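Side-chain contacts in transcription termination factor FttA (Methanosarcina mazei, PDB 2XR1), which probably terminates transcription by cutting nascent RNA at the polymerase exit channel, then degrading the released RNA in the 5'-to-3' direction, with two zinc ions as cofactors: residues Lys149-Phe154 with Lys303-Thr308; Asn222-Leu227 with Val254-Lys259; Asp249-Val254 with Val277-Asp282; Pro271-Met276 with Thr308-Tyr313; Val421-Glu426 with Ser511-Gly516. All blocks are in the same frame, centred on the assembly; numbering follows the deposited sequence.

In the fold
Contacts 2, 3 and 5 are buried throughout, whereas contacts 1 and 4 are only partly so; none lies wholly at the surface. Contacts 3 and 4 use successive turns of helix 270-290, contacts 1 and 4 share T308, and contacts 2 and 3 share V254, so these four form one continuous patch of the metallo-beta-lactamase domain, with contact 1 joining it to helix 146-157. Contact 5, in the beta-CASP domain, touches contacts 3 and 4 through V421. The chemistry follows position: methyl groups and a phenyl ring in contacts 1 and 2, glutamine amides beside the zinc ligands in contact 3, and arginines in contacts 4 and 5.

Contact 1: Lys149-Phe154 with Lys303-Thr308; sequences KNIREF and KTLKHT
Nearly trans first torsions in F154 (chi1 172°) and L305 (chi1 177°) swing CG of each residue away from its own backbone N, and both CA-CB bonds already point toward the facing helix. The two side chains therefore slide past one another in opposite directions, and L305 CD2 comes to lie 3.5 Å from F154 CD2. This methyl meets the phenyl ring obliquely. K306 adds a second aliphatic approach: its chain crosses F154 at about a right angle, with K306 CG 3.9 Å from F154 CE2. On the other flank, I151 presents two branches to the same leucine methyl, for I151 CG1 and I151 CG2 each stand 4.0 Å from L305 CD2. The nearest backbones, those of I151 and L305, are 8.4 Å apart between CA atoms, a spacing spanned by these side chains. Beyond the helical turn of 303-306 two polar side chains fold back onto carbonyls: H307 ND1 donates to K303 O at 2.7 Å, and T308 OG1 to T304 O at 2.6 Å. The pairing joins helix 146-157, which falls in the stretch related to KH domains, to helix 299-306 of the metallo-beta-lactamase domain. I151 and L305 also reach helix 270-290, through D274 and R273 respectively. No hydrogen bond crosses between the two segments. K306 turns its ammonium to E161 in a salt bridge and offers F154 only methylene, which implies that this partly buried contact is held by apolar packing, the lysine charge being paired outside it.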
# COMPACT_ATOMS: atom_id res chain seq x y z
N LYS B 149 -18.03 36.17 5.69
CA LYS B 149 -17.45 37.48 5.41
C LYS B 149 -15.93 37.49 5.60
O LYS B 149 -15.23 38.07 4.78
CB LYS B 149 -18.18 38.56 6.24
CG LYS B 149 -17.39 39.78 6.70
CD LYS B 149 -18.29 40.74 7.50
CE LYS B 149 -17.59 41.39 8.73
NZ LYS B 149 -16.64 42.49 8.37
N ASN B 150 -15.42 36.87 6.66
CA ASN B 150 -13.97 36.83 6.91
C ASN B 150 -13.23 36.10 5.80
O ASN B 150 -12.16 36.56 5.35
CB ASN B 150 -13.64 36.17 8.25
CG ASN B 150 -13.84 37.10 9.41
OD1 ASN B 150 -13.34 38.22 9.43
ND2 ASN B 150 -14.55 36.63 10.42
N ILE B 151 -13.79 34.97 5.36
CA ILE B 151 -13.25 34.22 4.23
C ILE B 151 -13.22 35.06 2.94
O ILE B 151 -12.22 35.12 2.23
CB ILE B 151 -14.03 32.95 3.97
CG1 ILE B 151 -13.77 31.94 5.07
CG2 ILE B 151 -13.60 32.33 2.70
CD1 ILE B 151 -14.67 30.70 4.99
N ARG B 152 -14.32 35.74 2.64
CA ARG B 152 -14.35 36.57 1.45
C ARG B 152 -13.27 37.64 1.46
O ARG B 152 -12.61 37.80 0.46
CB ARG B 152 -15.73 37.19 1.27
CG ARG B 152 -16.73 36.15 0.81
CD ARG B 152 -18.15 36.63 0.94
NE ARG B 152 -19.08 35.61 0.44
CZ ARG B 152 -20.37 35.85 0.15
NH1 ARG B 152 -20.90 37.07 0.31
NH2 ARG B 152 -21.12 34.86 -0.32
N GLU B 153 -13.10 38.34 2.59
CA GLU B 153 -12.03 39.34 2.74
C GLU B 153 -10.65 38.72 2.62
O GLU B 153 -9.77 39.30 2.01
CB GLU B 153 -12.16 40.09 4.08
CG GLU B 153 -12.95 41.41 3.97
CD GLU B 153 -13.08 42.15 5.28
OE1 GLU B 153 -13.31 41.48 6.32
OE2 GLU B 153 -12.96 43.40 5.27
N PHE B 154 -10.46 37.54 3.22
CA PHE B 154 -9.20 36.81 3.15
C PHE B 154 -8.83 36.39 1.72
O PHE B 154 -7.67 36.44 1.33
CB PHE B 154 -9.25 35.60 4.09
CG PHE B 154 -8.08 34.69 3.95
CD1 PHE B 154 -6.96 34.88 4.73
CD2 PHE B 154 -8.08 33.68 2.99
CE1 PHE B 154 -5.86 34.05 4.57
CE2 PHE B 154 -6.99 32.86 2.81
CZ PHE B 154 -5.87 33.04 3.60
N LYS B 303 -3.49 28.50 4.72
CA LYS B 303 -2.89 27.85 3.58
C LYS B 303 -3.85 26.84 2.95
O LYS B 303 -3.88 26.71 1.73
CB LYS B 303 -1.60 27.15 4.00
CG LYS B 303 -0.72 26.75 2.81
CD LYS B 303 0.70 26.42 3.25
CE LYS B 303 1.69 26.46 2.08
NZ LYS B 303 1.18 25.77 0.85
N THR B 304 -4.62 26.12 3.78
CA THR B 304 -5.57 25.17 3.26
C THR B 304 -6.68 25.89 2.49
O THR B 304 -7.19 25.35 1.48
CB THR B 304 -6.25 24.39 4.39
OG1 THR B 304 -5.27 23.65 5.10
CG2 THR B 304 -7.31 23.45 3.87
N LEU B 305 -7.11 27.05 2.99
CA LEU B 305 -8.20 27.77 2.35
C LEU B 305 -7.74 28.34 1.00
O LEU B 305 -8.50 28.35 0.05
CB LEU B 305 -8.71 28.88 3.27
CG LEU B 305 -9.80 29.84 2.80
CD1 LEU B 305 -11.07 29.09 2.46
CD2 LEU B 305 -10.06 30.89 3.89
N LYS B 306 -6.49 28.80 0.92
CA LYS B 306 -5.93 29.31 -0.35
C LYS B 306 -5.87 28.21 -1.38
O LYS B 306 -5.80 28.47 -2.58
CB LYS B 306 -4.51 29.83 -0.15
CG LYS B 306 -4.46 31.19 0.40
CD LYS B 306 -3.04 31.78 0.39
CE LYS B 306 -2.24 31.39 1.64
NZ LYS B 306 -1.27 32.42 2.01
N HIS B 307 -5.86 26.96 -0.92
CA HIS B 307 -5.84 25.83 -1.83
C HIS B 307 -7.17 25.17 -1.96
O HIS B 307 -7.27 24.13 -2.60
CB HIS B 307 -4.79 24.81 -1.35
CG HIS B 307 -3.38 25.28 -1.50
ND1 HIS B 307 -2.84 26.24 -0.67
CD2 HIS B 307 -2.41 24.94 -2.38
CE1 HIS B 307 -1.59 26.48 -1.05
NE2 HIS B 307 -1.30 25.70 -2.07
N THR B 308 -8.22 25.71 -1.36
CA THR B 308 -9.50 25.05 -1.49
C THR B 308 -10.24 25.51 -2.75
O THR B 308 -10.36 26.71 -3.02
CB THR B 308 -10.40 25.28 -0.27
OG1 THR B 308 -9.71 24.88 0.92
CG2 THR B 308 -11.69 24.45 -0.38

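Contact 2: Asn222-Leu227 with Val254-Lys259; sequences NMTPYL and VPLLFK
L227 and L257 meet with their side chains crossed at about a right angle, the methyl L257 CD2 facing the fork of L227, in front of both branch ends. It stands 3.9 Å from L227 CD1 and 4.1 Å from L227 CD2, near-equal distances that bear this out. Both leucines have CG opposite the carbonyl carbon (chi1 -64° in each). The CB of L227 points toward the helix, whereas the CB of L257 sets off to the side of the loop, and only the end of the chain comes nearer. L256 approaches from the next position on the helix: its CD2 lies 4.3 Å from L227 CD1, with a looser approach of 4.5 Å to T224 CG2. All of this is methyl against methyl, and no hydrogen bond joins the segments. Within the loop, T224 OG1 donates to P225 O at 2.8 Å, and that carbonyl also takes a weak bond from L227 N, which closes an inverse gamma turn centred on Y226. The bend sends Y226 to the far side, where its ring meets W183 of the second subunit with the planes at about 90°. The loop, which follows strand 208-211, lies between the dimer partner and helix 254-259; P225 and L227 rest on C199 of strand 199-203, while V254, P255 and F258 pack against helix 299-306, and V254 and F258 also reach strand 266-268.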
# COMPACT_ATOMS: atom_id res chain seq x y z
N ASN B 222 -4.74 12.56 20.06
CA ASN B 222 -3.55 12.81 19.24
C ASN B 222 -3.49 11.91 17.99
O ASN B 222 -2.96 12.32 16.99
CB ASN B 222 -2.26 12.66 20.07
CG ASN B 222 -2.33 13.34 21.47
OD1 ASN B 222 -1.71 12.86 22.45
ND2 ASN B 222 -3.08 14.45 21.56
N MET B 223 -4.05 10.70 18.06
CA MET B 223 -3.98 9.68 16.97
C MET B 223 -4.40 10.18 15.58
O MET B 223 -5.50 10.64 15.36
CB MET B 223 -4.82 8.45 17.34
CG MET B 223 -4.13 7.10 17.13
SD MET B 223 -5.08 5.64 17.77
CE MET B 223 -4.17 5.24 19.29
N THR B 224 -3.49 10.08 14.63
CA THR B 224 -3.71 10.56 13.30
C THR B 224 -3.87 9.37 12.37
O THR B 224 -3.63 8.24 12.75
CB THR B 224 -2.49 11.36 12.84
OG1 THR B 224 -1.39 10.48 12.66
CG2 THR B 224 -2.12 12.44 13.85
N PRO B 225 -4.31 9.61 11.15
CA PRO B 225 -4.18 8.56 10.15
C PRO B 225 -2.69 8.22 9.91
O PRO B 225 -1.81 8.99 10.31
CB PRO B 225 -4.78 9.18 8.92
CG PRO B 225 -5.63 10.29 9.41
CD PRO B 225 -5.03 10.78 10.65
N TYR B 226 -2.43 7.07 9.30
CA TYR B 226 -1.06 6.68 8.99
C TYR B 226 -0.54 7.48 7.78
O TYR B 226 -0.43 6.95 6.67
CB TYR B 226 -0.94 5.16 8.74
CG TYR B 226 -1.30 4.31 9.92
CD1 TYR B 226 -0.37 4.01 10.87
CD2 TYR B 226 -2.59 3.86 10.11
CE1 TYR B 226 -0.72 3.25 11.99
CE2 TYR B 226 -2.94 3.13 11.20
CZ TYR B 226 -2.03 2.83 12.13
OH TYR B 226 -2.38 2.09 13.20
N LEU B 227 -0.21 8.74 8.00
CA LEU B 227 0.23 9.61 6.93
C LEU B 227 1.71 9.43 6.58
O LEU B 227 2.14 10.01 5.58
CB LEU B 227 -0.01 11.08 7.28
CG LEU B 227 -1.46 11.53 7.46
CD1 LEU B 227 -1.56 13.01 7.90
CD2 LEU B 227 -2.28 11.25 6.18
N VAL B 254 -6.55 17.95 7.53
CA VAL B 254 -6.15 18.43 6.24
C VAL B 254 -5.07 19.52 6.35
O VAL B 254 -4.17 19.54 5.53
CB VAL B 254 -7.33 18.92 5.42
CG1 VAL B 254 -6.84 19.73 4.14
CG2 VAL B 254 -8.19 17.73 5.04
N PRO B 255 -5.15 20.40 7.35
CA PRO B 255 -4.07 21.33 7.43
C PRO B 255 -2.73 20.70 7.80
O PRO B 255 -1.70 21.29 7.51
CB PRO B 255 -4.52 22.33 8.52
CG PRO B 255 -5.97 22.29 8.46
CD PRO B 255 -6.29 20.82 8.18
N LEU B 256 -2.72 19.53 8.44
CA LEU B 256 -1.46 18.88 8.78
C LEU B 256 -0.75 18.45 7.49
O LEU B 256 0.47 18.47 7.40
CB LEU B 256 -1.72 17.65 9.65
CG LEU B 256 -0.55 16.93 10.31
CD1 LEU B 256 0.27 17.86 11.15
CD2 LEU B 256 -1.07 15.84 11.14
N LEU B 257 -1.54 18.06 6.48
CA LEU B 257 -0.98 17.76 5.15
C LEU B 257 -0.17 18.94 4.63
O LEU B 257 0.94 18.77 4.14
CB LEU B 257 -2.07 17.42 4.13
CG LEU B 257 -2.86 16.15 4.46
CD1 LEU B 257 -4.01 15.88 3.51
CD2 LEU B 257 -1.93 14.95 4.51
N PHE B 258 -0.71 20.14 4.78
CA PHE B 258 0.02 21.33 4.34
C PHE B 258 1.27 21.60 5.20
O PHE B 258 2.33 21.97 4.69
CB PHE B 258 -0.93 22.52 4.27
CG PHE B 258 -1.87 22.45 3.12
CD1 PHE B 258 -1.47 22.85 1.87
CD2 PHE B 258 -3.12 21.96 3.27
CE1 PHE B 258 -2.31 22.78 0.82
CE2 PHE B 258 -3.97 21.88 2.20
CZ PHE B 258 -3.56 22.28 0.98
N LYS B 259 1.15 21.38 6.50
CA LYS B 259 2.27 21.55 7.37
C LYS B 259 3.44 20.69 6.91
O LYS B 259 4.59 21.08 7.02
CB LYS B 259 1.90 21.18 8.80
CG LYS B 259 3.02 21.43 9.81
CD LYS B 259 2.53 21.15 11.24
CE LYS B 259 3.66 21.20 12.28
NZ LYS B 259 3.08 21.68 13.57

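Contact 3: Asp249-Val254 with Val277-Asp282. With ZN (zinc ion), chain F.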
# COMPACT_ATOMS: atom_id res chain seq x y z
N ASP B 249 -13.78 14.76 12.00
CA ASP B 249 -13.29 13.40 11.79
C ASP B 249 -13.11 13.12 10.32
O ASP B 249 -12.86 11.99 9.98
CB ASP B 249 -14.21 12.35 12.47
CG ASP B 249 -15.64 12.25 11.84
OD1 ASP B 249 -16.34 13.28 11.82
OD2 ASP B 249 -16.10 11.15 11.38
N HIS B 250 -13.31 14.12 9.44
CA HIS B 250 -13.04 13.99 8.00
C HIS B 250 -12.14 15.06 7.32
O HIS B 250 -11.60 14.82 6.22
CB HIS B 250 -14.36 13.95 7.25
CG HIS B 250 -15.23 12.80 7.63
ND1 HIS B 250 -15.36 11.66 6.86
CD2 HIS B 250 -16.01 12.61 8.71
CE1 HIS B 250 -16.17 10.83 7.47
NE2 HIS B 250 -16.58 11.37 8.60
N GLN B 251 -12.06 16.25 7.93
CA GLN B 251 -11.25 17.37 7.43
C GLN B 251 -10.21 17.86 8.45
O GLN B 251 -9.25 18.56 8.11
CB GLN B 251 -12.14 18.53 7.00
CG GLN B 251 -13.22 19.07 8.03
CD GLN B 251 -12.67 20.02 9.10
OE1 GLN B 251 -11.47 20.34 9.11
NE2 GLN B 251 -13.52 20.47 10.00
N GLY B 252 -10.37 17.47 9.70
CA GLY B 252 -9.59 18.08 10.76
C GLY B 252 -8.07 18.09 10.67
O GLY B 252 -7.43 18.93 11.26
N LEU B 253 -7.49 17.13 9.95
CA LEU B 253 -6.05 17.10 9.77
C LEU B 253 -5.63 17.46 8.35
O LEU B 253 -4.44 17.40 8.02
CB LEU B 253 -5.50 15.74 10.16
CG LEU B 253 -5.46 15.50 11.68
CD1 LEU B 253 -4.99 14.09 11.95
CD2 LEU B 253 -4.58 16.48 12.37
N VAL B 254 -6.55 17.95 7.53
CA VAL B 254 -6.15 18.43 6.24
C VAL B 254 -5.07 19.52 6.35
O VAL B 254 -4.17 19.54 5.53
CB VAL B 254 -7.33 18.92 5.42
CG1 VAL B 254 -6.84 19.73 4.14
CG2 VAL B 254 -8.19 17.73 5.04
N VAL B 277 -13.43 25.74 7.68
CA VAL B 277 -12.63 26.82 8.25
C VAL B 277 -13.09 27.11 9.69
O VAL B 277 -12.27 27.27 10.61
CB VAL B 277 -12.68 28.10 7.36
CG1 VAL B 277 -12.24 29.36 8.13
CG2 VAL B 277 -11.80 27.88 6.12
N LEU B 278 -14.40 27.17 9.88
CA LEU B 278 -14.97 27.45 11.20
C LEU B 278 -14.55 26.41 12.21
O LEU B 278 -14.02 26.74 13.28
CB LEU B 278 -16.49 27.45 11.13
CG LEU B 278 -17.18 27.82 12.43
CD1 LEU B 278 -16.86 29.25 12.76
CD2 LEU B 278 -18.65 27.61 12.30
N LEU B 279 -14.78 25.15 11.86
CA LEU B 279 -14.46 24.08 12.78
C LEU B 279 -12.97 23.92 13.01
O LEU B 279 -12.58 23.59 14.10
CB LEU B 279 -15.03 22.75 12.31
CG LEU B 279 -16.55 22.64 12.24
CD1 LEU B 279 -16.92 21.27 11.65
CD2 LEU B 279 -17.17 22.91 13.61
N GLN B 280 -12.15 24.14 12.00
CA GLN B 280 -10.72 24.01 12.17
C GLN B 280 -10.16 25.07 13.11
O GLN B 280 -9.45 24.75 14.07
CB GLN B 280 -10.01 24.05 10.82
CG GLN B 280 -10.15 22.75 10.00
CD GLN B 280 -9.50 22.83 8.63
OE1 GLN B 280 -8.95 23.85 8.26
NE2 GLN B 280 -9.55 21.74 7.87
N LEU B 281 -10.48 26.34 12.86
CA LEU B 281 -9.96 27.41 13.73
C LEU B 281 -10.41 27.17 15.14
O LEU B 281 -9.68 27.45 16.06
CB LEU B 281 -10.45 28.80 13.30
CG LEU B 281 -9.89 29.31 11.97
CD1 LEU B 281 -10.56 30.60 11.51
CD2 LEU B 281 -8.39 29.52 12.08
N ASP B 282 -11.62 26.66 15.30
CA ASP B 282 -12.14 26.37 16.62
C ASP B 282 -11.45 25.18 17.26
O ASP B 282 -11.25 25.15 18.45
CB ASP B 282 -13.62 26.10 16.55
CG ASP B 282 -14.23 25.90 17.92
OD1 ASP B 282 -14.11 26.80 18.77
OD2 ASP B 282 -14.85 24.82 18.14
ZN ZN F . -17.82 10.78 10.23
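The carbonyl oxygen of Q251 is gripped from two directions: V254 N donates to Q251 O at 2.8 Å, closing a type I beta turn from Q251 to V254, and Q280 NE2 adds a weak bond to Q251 O at 3.2 Å. The same amide nitrogen of Q280 also points at Q251 OE1, but that oxygen sits too close to a neighbour in the model, so this second bond is doubtful. Q280 gets there with its chain extended beyond CG (chi2 177°), crossing Q251 obliquely so that the two amide planes stand 49° apart. The Q251 chain is bent at chi2 (80°), which turns its NE2 to the flank of L279, 3.6 Å from L279 CB; this nitrogen also has a hydrogen bond to A246 O. Q251 directly follows the HxHxDH signature of the metallo-beta-lactamase fold, represented here by H245, H247, D249 and H250. D249 OD2 and H250 NE2 each lie 2.1 Å from one zinc ion, whose site is completed by D355 and H607. H250 is steadied from behind, its ND1 being hydrogen-bonded to D212 OD2 as a second-shell partner. L279, on the same helix as Q280, has its side chain about 5 Å from that of H247, a ligand of the other zinc ion.

Contact 4: Pro271-Met276 with Thr308-Tyr313; sequences PTRDLM and TIPLDY
R273 leaves the helix with CB directed toward strand 308-310, and its first contact with that strand is made by CG, 3.4 Å from T308 CG2. Bends at chi2 (-106°) and chi3 then turn the chain aside. CD touches L305 of helix 299-306, while NE turns back to its own helix in a salt bridge whose hydrogen bond is weak, R273 NE lying 3.4 Å from D274 OD1. At the tip, P310 CD lies over one face of the guanidinium, 4.2 Å from R273 NH1. T308 O approaches the same group obliquely, but its hydrogen bond goes to R162. M276, one turn further along, meets the threonine tip to tip, M276 CE standing 3.8 Å from T308 OG1, an oxygen whose hydrogen bond goes to T304 O. No hydrogen bond joins the segments; the contact is made by the R273 CG methylene, the M276 and T308 ends, and the guanidinium beside P310. The short helix and strand axes pass 8.9 Å apart at 143° between their N-to-C directions. Strand 308-310 runs parallel to 266-268, the two joined through helices 270-290 and 299-306 as a beta-alpha-beta crossover whose first helix meets helix 146-157 through D274.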
# COMPACT_ATOMS: atom_id res chain seq x y z
N PRO B 271 -20.47 24.93 0.99
CA PRO B 271 -20.74 25.00 2.42
C PRO B 271 -19.70 24.25 3.25
O PRO B 271 -19.35 24.68 4.35
CB PRO B 271 -22.11 24.35 2.55
CG PRO B 271 -22.67 24.38 1.19
CD PRO B 271 -21.55 24.25 0.27
N THR B 272 -19.21 23.13 2.75
CA THR B 272 -18.15 22.45 3.42
C THR B 272 -16.99 23.40 3.65
O THR B 272 -16.38 23.42 4.70
CB THR B 272 -17.66 21.23 2.59
OG1 THR B 272 -18.72 20.30 2.49
CG2 THR B 272 -16.48 20.55 3.20
N ARG B 273 -16.66 24.17 2.63
CA ARG B 273 -15.53 25.03 2.72
C ARG B 273 -15.67 25.93 3.93
O ARG B 273 -14.78 26.03 4.77
CB ARG B 273 -15.48 25.87 1.47
CG ARG B 273 -14.11 26.36 1.15
CD ARG B 273 -13.95 27.79 1.43
NE ARG B 273 -14.86 28.67 0.71
CZ ARG B 273 -14.53 29.42 -0.34
NH1 ARG B 273 -13.31 29.36 -0.91
NH2 ARG B 273 -15.44 30.25 -0.86
N ASP B 274 -16.83 26.57 4.03
CA ASP B 274 -17.07 27.53 5.11
C ASP B 274 -17.06 26.88 6.50
O ASP B 274 -16.47 27.45 7.45
CB ASP B 274 -18.39 28.24 4.86
CG ASP B 274 -18.36 29.13 3.60
OD1 ASP B 274 -17.25 29.40 3.06
OD2 ASP B 274 -19.46 29.57 3.17
N LEU B 275 -17.67 25.69 6.61
CA LEU B 275 -17.76 24.97 7.87
C LEU B 275 -16.39 24.50 8.29
O LEU B 275 -16.02 24.66 9.44
CB LEU B 275 -18.74 23.82 7.79
CG LEU B 275 -20.20 24.24 7.60
CD1 LEU B 275 -21.12 23.11 7.08
CD2 LEU B 275 -20.66 24.88 8.88
N MET B 276 -15.62 23.98 7.34
CA MET B 276 -14.30 23.46 7.59
C MET B 276 -13.39 24.53 8.22
O MET B 276 -12.66 24.26 9.17
CB MET B 276 -13.69 23.00 6.27
CG MET B 276 -12.18 22.72 6.31
SD MET B 276 -11.67 21.78 4.83
CE MET B 276 -11.66 23.06 3.57
N THR B 308 -8.22 25.71 -1.36
CA THR B 308 -9.50 25.05 -1.49
C THR B 308 -10.24 25.51 -2.75
O THR B 308 -10.36 26.71 -3.02
CB THR B 308 -10.40 25.28 -0.27
OG1 THR B 308 -9.71 24.88 0.92
CG2 THR B 308 -11.69 24.45 -0.38
N ILE B 309 -10.77 24.53 -3.50
CA ILE B 309 -11.56 24.80 -4.70
C ILE B 309 -12.97 24.21 -4.57
O ILE B 309 -13.17 23.02 -4.68
CB ILE B 309 -10.86 24.24 -5.94
CG1 ILE B 309 -9.41 24.76 -6.02
CG2 ILE B 309 -11.63 24.62 -7.17
CD1 ILE B 309 -8.56 24.02 -7.03
N PRO B 310 -13.95 25.04 -4.31
CA PRO B 310 -15.29 24.47 -4.12
C PRO B 310 -15.90 24.03 -5.41
O PRO B 310 -15.70 24.68 -6.39
CB PRO B 310 -16.10 25.65 -3.60
CG PRO B 310 -15.32 26.91 -4.05
CD PRO B 310 -13.89 26.49 -3.97
N LEU B 311 -16.67 22.95 -5.37
CA LEU B 311 -17.45 22.47 -6.49
C LEU B 311 -18.84 22.22 -6.04
O LEU B 311 -19.06 21.65 -4.96
CB LEU B 311 -16.90 21.15 -6.96
CG LEU B 311 -15.40 21.09 -7.18
CD1 LEU B 311 -15.10 19.66 -7.65
CD2 LEU B 311 -14.95 22.17 -8.17
N ASP B 312 -19.81 22.59 -6.86
CA ASP B 312 -21.20 22.30 -6.56
C ASP B 312 -21.57 20.84 -6.91
O ASP B 312 -20.91 20.17 -7.74
CB ASP B 312 -22.10 23.28 -7.30
CG ASP B 312 -22.02 24.70 -6.70
OD1 ASP B 312 -22.53 24.92 -5.59
OD2 ASP B 312 -21.47 25.63 -7.33
N TYR B 313 -22.64 20.35 -6.28
CA TYR B 313 -23.21 19.08 -6.67
C TYR B 313 -23.40 19.01 -8.20
O TYR B 313 -23.78 20.02 -8.85
CB TYR B 313 -24.56 18.89 -6.03
CG TYR B 313 -24.58 18.78 -4.53
CD1 TYR B 313 -23.53 18.21 -3.83
CD2 TYR B 313 -25.69 19.17 -3.81
CE1 TYR B 313 -23.57 18.09 -2.44
CE2 TYR B 313 -25.74 19.03 -2.44
CZ TYR B 313 -24.68 18.49 -1.76
OH TYR B 313 -24.71 18.38 -0.37

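Contact 5: Val421-Glu426 with Ser511-Gly516; sequences VGRSQE and SGMMNG
R423, in the first turn of helix 423-436, faces the type I beta turn S511-M514 with its CA 7.8 Å from that of G512. Both segments belong to the beta-CASP domain: the helix follows strand 414-417 of its parallel sheet, and the turn follows the neighbouring strand 506-509. The R423 chain is extended from CG to NE (chi3 176°), which carries the guanidinium across to the turn. R423 NH2 lies 3.8 Å from M513 CE, the two side chains crossing at about a right angle, and R423 NH1 approaches G512 O at 3.7 Å, too far for a hydrogen bond. Both approaches are oblique to the guanidinium plane. R423 NH2 is hydrogen-bonded to the carbonyl of Y539, which holds that end of the group beside the turn; the side chain comes within about 8 Å of a bound zinc ion. At the helix start, G422 is the N-cap residue, and its N donates to Q425 OE1 at 2.8 Å. The carbonyl of the preceding V421 is hydrogen-bonded to the zinc ligand H247, a direct tie between this domain and the metal centre. Across the contact, a cis peptide precedes S511, and the far end of the loop is drawn back to that residue: G516 O accepts from S511 N at 2.8 Å and from S511 OG at 2.7 Å, the hydroxyl standing above the carbonyl plane.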
# COMPACT_ATOMS: atom_id res chain seq x y z
N VAL B 421 -22.15 21.68 13.82
CA VAL B 421 -23.01 21.39 12.69
C VAL B 421 -23.35 19.93 12.66
O VAL B 421 -22.48 19.08 12.82
CB VAL B 421 -22.34 21.74 11.34
CG1 VAL B 421 -21.02 21.02 11.17
CG2 VAL B 421 -23.22 21.37 10.21
N GLY B 422 -24.62 19.62 12.41
CA GLY B 422 -25.09 18.26 12.45
C GLY B 422 -26.24 18.15 13.44
O GLY B 422 -27.41 18.52 13.13
N ARG B 423 -25.95 17.70 14.65
CA ARG B 423 -27.05 17.29 15.54
C ARG B 423 -27.77 18.49 16.12
O ARG B 423 -28.95 18.43 16.42
CB ARG B 423 -26.51 16.41 16.66
CG ARG B 423 -25.81 15.17 16.18
CD ARG B 423 -25.04 14.56 17.25
NE ARG B 423 -24.47 13.32 16.74
CZ ARG B 423 -23.97 12.35 17.48
NH1 ARG B 423 -23.95 12.46 18.80
NH2 ARG B 423 -23.49 11.27 16.88
N SER B 424 -27.05 19.59 16.25
CA SER B 424 -27.61 20.79 16.77
C SER B 424 -28.73 21.33 15.88
O SER B 424 -29.82 21.67 16.35
CB SER B 424 -26.51 21.81 16.94
OG SER B 424 -25.86 22.06 15.70
N GLN B 425 -28.52 21.39 14.57
CA GLN B 425 -29.51 22.07 13.71
C GLN B 425 -30.83 21.31 13.67
O GLN B 425 -31.88 21.92 13.88
CB GLN B 425 -28.98 22.34 12.31
CG GLN B 425 -27.99 23.51 12.26
CD GLN B 425 -26.58 23.15 12.64
OE1 GLN B 425 -26.13 22.02 12.45
NE2 GLN B 425 -25.86 24.13 13.15
N GLU B 426 -30.78 20.00 13.46
CA GLU B 426 -32.01 19.19 13.47
C GLU B 426 -32.72 19.30 14.83
O GLU B 426 -33.96 19.42 14.88
CB GLU B 426 -31.80 17.70 13.07
CG GLU B 426 -32.18 17.37 11.57
CD GLU B 426 -32.97 15.99 11.33
OE1 GLU B 426 -32.33 14.86 11.30
OE2 GLU B 426 -34.23 16.08 11.14
N SER B 511 -18.90 19.72 23.09
CA SER B 511 -18.94 18.97 21.84
C SER B 511 -19.86 17.78 21.93
O SER B 511 -20.15 17.27 22.98
CB SER B 511 -17.54 18.48 21.47
OG SER B 511 -16.92 17.90 22.58
N GLY B 512 -20.30 17.32 20.79
CA GLY B 512 -21.34 16.28 20.73
C GLY B 512 -21.15 14.93 21.39
O GLY B 512 -22.12 14.20 21.49
N MET B 513 -19.93 14.60 21.81
CA MET B 513 -19.68 13.35 22.58
C MET B 513 -18.98 13.59 23.92
O MET B 513 -18.36 12.70 24.50
CB MET B 513 -18.94 12.33 21.70
CG MET B 513 -19.75 11.94 20.45
SD MET B 513 -18.90 10.72 19.48
CE MET B 513 -20.15 10.20 18.29
N MET B 514 -19.09 14.83 24.39
CA MET B 514 -18.64 15.26 25.70
C MET B 514 -17.16 15.06 25.96
O MET B 514 -16.74 15.02 27.10
CB MET B 514 -19.47 14.56 26.78
CG MET B 514 -20.93 14.90 26.70
SD MET B 514 -21.97 14.01 27.87
CE MET B 514 -21.89 15.06 29.32
N ASN B 515 -16.35 14.95 24.90
CA ASN B 515 -14.90 14.89 25.07
C ASN B 515 -14.31 16.24 25.39
O ASN B 515 -13.13 16.34 25.72
CB ASN B 515 -14.18 14.22 23.87
CG ASN B 515 -13.79 12.74 24.17
OD1 ASN B 515 -14.17 12.20 25.21
ND2 ASN B 515 -13.05 12.11 23.25
N GLY B 516 -15.12 17.28 25.31
CA GLY B 516 -14.73 18.57 25.83
C GLY B 516 -15.69 19.64 25.41
O GLY B 516 -16.76 19.36 24.89